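Local coordinates for protein saframycin Mx1 synthetase B (Legionella pneumophila subsp. pneumophila, PDB 3KXW) that belongs to the fatty acid AMP ligases, members of the ANL superfamily of AMP-binding enzymes, and holds 5'-O-[(S)-(dodecanoyloxy)(hydroxy)phosphoryl]adenosine in its pocket, at residues S343-F355 / R359-Y371. Numbering follows the deposited sequence.
Sequences SSYKTLTLAKEQF and RVHFADDNSPGSY
Leu350 lays its CB over one face of the Tyr371 ring, 4.1 Å from the ring centroid and toward the rim, a CH-pi contact. Tyr371 CG sits between its own backbone N and carbonyl carbon (chi1 60°), which turns the ring back under Leu350. Further out, Leu350 CD1 packs 3.6 Å from Val360 CG1. The backbones of Leu350 and Tyr371 form an antiparallel hydrogen-bonded pair, with Leu350 N 2.8 Å from Tyr371 O. Across its other edge, strand 347-350 gains a bond from Ala363 N to Thr349 O. The strand thus lies between Tyr371 on one edge and residues 361-363 of the connecting loop on the other. Strands 347-350 and 371-374 make a small antiparallel sheet at the surface of the AMP-binding region. Beyond the strand, Gln354 bends at chi2 (-68°) and brings its amide alongside the His361 backbone. Gln354 OE1 accepts from His361 N at 2.9 Å, and Gln354 NE2 donates to a lone pair of His361 O. NE2 also donates to Ala351 O, so three bonds fix the rotation of the amide. His361 O takes a second bond, from Ala351 N at 2.8 Å. Phe355 turns its edge to the face of the His361 imidazole, a T-shaped pair with planes at 71°. Asp357 OD1 is hydrogen-bonded to His361 NE2. Leu348 CD1 meets the edge of the Phe362 ring, 3.8 Å from Phe362 CE1.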
loop_
_atom_site.group_PDB
_atom_site.type_symbol
_atom_site.label_atom_id
_atom_site.label_comp_id
_atom_site.label_asym_id
_atom_site.label_seq_id
_atom_site.Cartn_x
_atom_site.Cartn_y
_atom_site.Cartn_z
ATOM N N SER A 343 16.420 10.439 13.468
ATOM C CA SER A 343 17.717 10.637 12.836
ATOM C C SER A 343 17.552 11.051 11.367
ATOM O O SER A 343 16.523 10.759 10.756
ATOM C CB SER A 343 18.542 9.353 12.960
ATOM O OG SER A 343 19.665 9.391 12.106
ATOM N N SER A 344 18.542 11.736 10.799
ATOM C CA SER A 344 18.493 12.104 9.377
ATOM C C SER A 344 18.771 10.880 8.532
ATOM O O SER A 344 19.800 10.240 8.716
ATOM C CB SER A 344 19.568 13.141 9.036
ATOM O OG SER A 344 19.355 14.367 9.698
ATOM N N TYR A 345 17.893 10.569 7.580
ATOM C CA TYR A 345 18.154 9.436 6.701
ATOM C C TYR A 345 19.392 9.688 5.827
ATOM O O TYR A 345 19.721 10.834 5.503
ATOM C CB TYR A 345 16.928 9.107 5.834
ATOM C CG TYR A 345 16.535 10.219 4.884
ATOM C CD1 TYR A 345 17.182 10.380 3.673
ATOM C CD2 TYR A 345 15.502 11.098 5.200
ATOM C CE1 TYR A 345 16.823 11.411 2.801
ATOM C CE2 TYR A 345 15.130 12.111 4.333
ATOM C CZ TYR A 345 15.794 12.269 3.148
ATOM O OH TYR A 345 15.434 13.289 2.297
ATOM N N LYS A 346 20.070 8.614 5.446
ATOM C CA LYS A 346 21.269 8.729 4.627
ATOM C C LYS A 346 20.989 8.660 3.134
ATOM O O LYS A 346 20.000 8.069 2.704
ATOM C CB LYS A 346 22.277 7.647 5.031
ATOM C CG LYS A 346 22.668 7.725 6.523
ATOM C CD LYS A 346 23.694 6.662 6.861
ATOM C CE LYS A 346 24.101 6.707 8.327
ATOM N NZ LYS A 346 22.969 6.282 9.219
ATOM N N THR A 347 21.864 9.278 2.347
ATOM C CA THR A 347 21.807 9.171 0.899
ATOM C C THR A 347 23.186 8.818 0.345
ATOM O O THR A 347 24.204 9.010 1.013
ATOM C CB THR A 347 21.258 10.460 0.207
ATOM O OG1 THR A 347 22.195 11.538 0.335
ATOM C CG2 THR A 347 19.910 10.876 0.808
ATOM N N LEU A 348 23.210 8.267 -0.861
ATOM C CA LEU A 348 24.470 8.059 -1.581
ATOM C C LEU A 348 24.387 8.651 -2.970
ATOM O O LEU A 348 23.314 8.712 -3.566
ATOM C CB LEU A 348 24.788 6.577 -1.693
ATOM C CG LEU A 348 25.217 5.889 -0.403
ATOM C CD1 LEU A 348 25.224 4.376 -0.648
ATOM C CD2 LEU A 348 26.580 6.421 0.036
ATOM N N THR A 349 25.522 9.098 -3.491
ATOM C CA THR A 349 25.551 9.677 -4.817
ATOM C C THR A 349 26.246 8.721 -5.751
ATOM O O THR A 349 27.420 8.399 -5.561
ATOM C CB THR A 349 26.288 11.021 -4.830
ATOM O OG1 THR A 349 25.686 11.906 -3.874
ATOM C CG2 THR A 349 26.227 11.638 -6.216
ATOM N N LEU A 350 25.515 8.233 -6.743
ATOM C CA LEU A 350 26.095 7.320 -7.704
ATOM C C LEU A 350 26.460 8.066 -8.981
ATOM O O LEU A 350 25.813 9.058 -9.351
ATOM C CB LEU A 350 25.142 6.175 -8.054
ATOM C CG LEU A 350 24.398 5.390 -6.971
ATOM C CD1 LEU A 350 24.195 3.946 -7.404
ATOM C CD2 LEU A 350 25.066 5.469 -5.609
ATOM N N ALA A 351 27.488 7.564 -9.659
ATOM C CA ALA A 351 27.908 8.086 -10.957
ATOM C C ALA A 351 26.914 7.751 -12.064
ATOM O O ALA A 351 26.211 6.743 -12.000
ATOM C CB ALA A 351 29.296 7.533 -11.317
ATOM N N LYS A 352 26.877 8.575 -13.107
ATOM C CA LYS A 352 26.022 8.279 -14.249
ATOM C C LYS A 352 26.375 6.923 -14.840
ATOM O O LYS A 352 25.503 6.141 -15.219
ATOM C CB LYS A 352 26.164 9.344 -15.329
ATOM C CG LYS A 352 25.159 9.146 -16.456
ATOM C CD LYS A 352 25.495 9.972 -17.687
ATOM C CE LYS A 352 24.474 9.728 -18.796
ATOM N NZ LYS A 352 24.368 8.274 -19.165
ATOM N N GLU A 353 27.670 6.655 -14.927
ATOM C CA GLU A 353 28.151 5.429 -15.525
ATOM C C GLU A 353 28.362 4.365 -14.456
ATOM O O GLU A 353 29.191 4.538 -13.573
ATOM C CB GLU A 353 29.474 5.699 -16.247
ATOM C CG GLU A 353 30.049 4.476 -16.912
ATOM C CD GLU A 353 29.139 3.925 -17.987
ATOM O OE1 GLU A 353 28.661 4.722 -18.843
ATOM O OE2 GLU A 353 28.904 2.696 -17.981
ATOM N N GLN A 354 27.627 3.263 -14.558
ATOM C CA GLN A 354 27.738 2.168 -13.604
ATOM C C GLN A 354 28.400 0.932 -14.197
ATOM O O GLN A 354 28.483 -0.111 -13.550
ATOM C CB GLN A 354 26.357 1.810 -13.055
ATOM C CG GLN A 354 25.745 2.917 -12.233
ATOM C CD GLN A 354 26.499 3.156 -10.930
ATOM O OE1 GLN A 354 26.935 2.211 -10.260
ATOM N NE2 GLN A 354 26.649 4.417 -10.562
ATOM N N PHE A 355 28.861 1.056 -15.438
ATOM C CA PHE A 355 29.589 -0.023 -16.102
ATOM C C PHE A 355 28.777 -1.314 -16.125
ATOM O O PHE A 355 27.559 -1.269 -16.319
ATOM C CB PHE A 355 30.968 -0.222 -15.450
ATOM C CG PHE A 355 31.803 1.034 -15.414
ATOM C CD1 PHE A 355 32.541 1.431 -16.528
ATOM C CD2 PHE A 355 31.843 1.822 -14.271
ATOM C CE1 PHE A 355 33.301 2.583 -16.499
ATOM C CE2 PHE A 355 32.595 2.975 -14.229
ATOM C CZ PHE A 355 33.338 3.362 -15.351
ATOM N N ARG A 359 28.812 -3.759 -9.647
ATOM C CA ARG A 359 29.266 -3.016 -8.474
ATOM C C ARG A 359 28.759 -1.578 -8.525
ATOM O O ARG A 359 28.470 -1.051 -9.597
ATOM C CB ARG A 359 30.797 -3.051 -8.382
ATOM C CG ARG A 359 31.330 -4.482 -8.316
ATOM C CD ARG A 359 32.731 -4.543 -7.795
ATOM N NE ARG A 359 33.210 -5.918 -7.725
ATOM C CZ ARG A 359 33.235 -6.657 -6.618
ATOM N NH1 ARG A 359 32.808 -6.162 -5.465
ATOM N NH2 ARG A 359 33.703 -7.898 -6.661
ATOM N N VAL A 360 28.627 -0.960 -7.358
ATOM C CA VAL A 360 28.161 0.413 -7.276
ATOM C C VAL A 360 29.342 1.366 -7.499
ATOM O O VAL A 360 30.404 1.218 -6.896
ATOM C CB VAL A 360 27.483 0.718 -5.920
ATOM C CG1 VAL A 360 26.984 2.179 -5.880
ATOM C CG2 VAL A 360 26.338 -0.277 -5.639
ATOM N N HIS A 361 29.126 2.337 -8.371
ATOM C CA HIS A 361 30.127 3.338 -8.703
ATOM C C HIS A 361 29.653 4.687 -8.214
ATOM O O HIS A 361 28.593 5.168 -8.611
ATOM C CB HIS A 361 30.401 3.296 -10.207
ATOM C CG HIS A 361 30.787 1.928 -10.671
ATOM N ND1 HIS A 361 32.070 1.442 -10.549
ATOM C CD2 HIS A 361 30.042 0.906 -11.157
ATOM C CE1 HIS A 361 32.109 0.193 -10.981
ATOM N NE2 HIS A 361 30.890 -0.159 -11.347
ATOM N N PHE A 362 30.429 5.278 -7.315
ATOM C CA PHE A 362 30.011 6.456 -6.586
ATOM C C PHE A 362 30.581 7.720 -7.233
ATOM O O PHE A 362 31.523 7.646 -8.009
ATOM C CB PHE A 362 30.501 6.358 -5.140
ATOM C CG PHE A 362 29.903 5.222 -4.366
ATOM C CD1 PHE A 362 28.637 5.333 -3.818
ATOM C CD2 PHE A 362 30.620 4.049 -4.165
ATOM C CE1 PHE A 362 28.087 4.285 -3.085
ATOM C CE2 PHE A 362 30.080 3.003 -3.437
ATOM C CZ PHE A 362 28.817 3.125 -2.889
ATOM N N ALA A 363 30.008 8.874 -6.909
ATOM C CA ALA A 363 30.463 10.136 -7.493
ATOM C C ALA A 363 30.362 11.284 -6.494
ATOM O O ALA A 363 29.643 11.183 -5.497
ATOM C CB ALA A 363 29.675 10.451 -8.770
ATOM N N ASP A 364 31.088 12.370 -6.758
ATOM C CA ASP A 364 31.046 13.550 -5.900
ATOM C C ASP A 364 29.645 14.169 -5.870
ATOM O O ASP A 364 28.923 14.150 -6.873
ATOM C CB ASP A 364 32.084 14.592 -6.337
ATOM C CG ASP A 364 33.522 14.097 -6.175
ATOM O OD1 ASP A 364 33.769 13.216 -5.319
ATOM O OD2 ASP A 364 34.407 14.595 -6.908
ATOM N N ASP A 365 29.304 14.746 -4.719
ATOM C CA ASP A 365 27.929 15.090 -4.341
ATOM C C ASP A 365 27.065 15.862 -5.330
ATOM O O ASP A 365 25.908 16.149 -5.031
ATOM C CB ASP A 365 27.892 15.800 -2.983
ATOM C CG ASP A 365 27.775 14.828 -1.827
ATOM O OD1 ASP A 365 27.781 15.278 -0.658
ATOM O OD2 ASP A 365 27.680 13.610 -2.090
ATOM N N ASN A 366 27.604 16.213 -6.485
ATOM C CA ASN A 366 26.763 16.741 -7.556
ATOM C C ASN A 366 27.490 16.757 -8.881
ATOM O O ASN A 366 27.116 17.490 -9.809
ATOM C CB ASN A 366 26.171 18.113 -7.211
ATOM C CG ASN A 366 26.884 18.789 -6.055
ATOM O OD1 ASN A 366 26.247 19.408 -5.195
ATOM N ND2 ASN A 366 28.212 18.670 -6.021
ATOM N N SER A 367 28.537 15.940 -8.949
ATOM C CA SER A 367 29.227 15.618 -10.190
ATOM C C SER A 367 28.204 15.553 -11.322
ATOM O O SER A 367 27.031 15.267 -11.078
ATOM C CB SER A 367 29.934 14.265 -10.029
ATOM O OG SER A 367 30.905 14.045 -11.043
ATOM N N PRO A 368 28.635 15.823 -12.565
ATOM C CA PRO A 368 27.707 15.819 -13.706
ATOM C C PRO A 368 27.010 14.478 -13.864
ATOM O O PRO A 368 27.670 13.444 -13.832
ATOM C CB PRO A 368 28.628 16.059 -14.915
ATOM C CG PRO A 368 29.818 16.726 -14.364
ATOM C CD PRO A 368 30.007 16.160 -12.975
ATOM N N GLY A 369 25.693 14.490 -14.027
ATOM C CA GLY A 369 24.968 13.267 -14.324
ATOM C C GLY A 369 24.847 12.321 -13.132
ATOM O O GLY A 369 24.254 11.254 -13.251
ATOM N N SER A 370 25.403 12.716 -11.989
ATOM C CA SER A 370 25.282 11.935 -10.756
ATOM C C SER A 370 23.835 11.944 -10.261
ATOM O O SER A 370 23.059 12.832 -10.614
ATOM C CB SER A 370 26.196 12.508 -9.678
ATOM O OG SER A 370 25.734 13.776 -9.243
ATOM N N TYR A 371 23.473 10.958 -9.442
ATOM C CA TYR A 371 22.132 10.895 -8.873
ATOM C C TYR A 371 22.192 10.335 -7.466
ATOM O O TYR A 371 23.151 9.666 -7.106
ATOM C CB TYR A 371 21.181 10.071 -9.745
ATOM C CG TYR A 371 21.561 8.626 -9.987
ATOM C CD1 TYR A 371 20.899 7.590 -9.331
ATOM C CD2 TYR A 371 22.565 8.291 -10.893
ATOM C CE1 TYR A 371 21.234 6.260 -9.562
ATOM C CE2 TYR A 371 22.904 6.976 -11.133
ATOM C CZ TYR A 371 22.240 5.961 -10.465
ATOM O OH TYR A 371 22.585 4.654 -10.714
HETATM O O HOH W 1 28.516 11.418 -12.333
#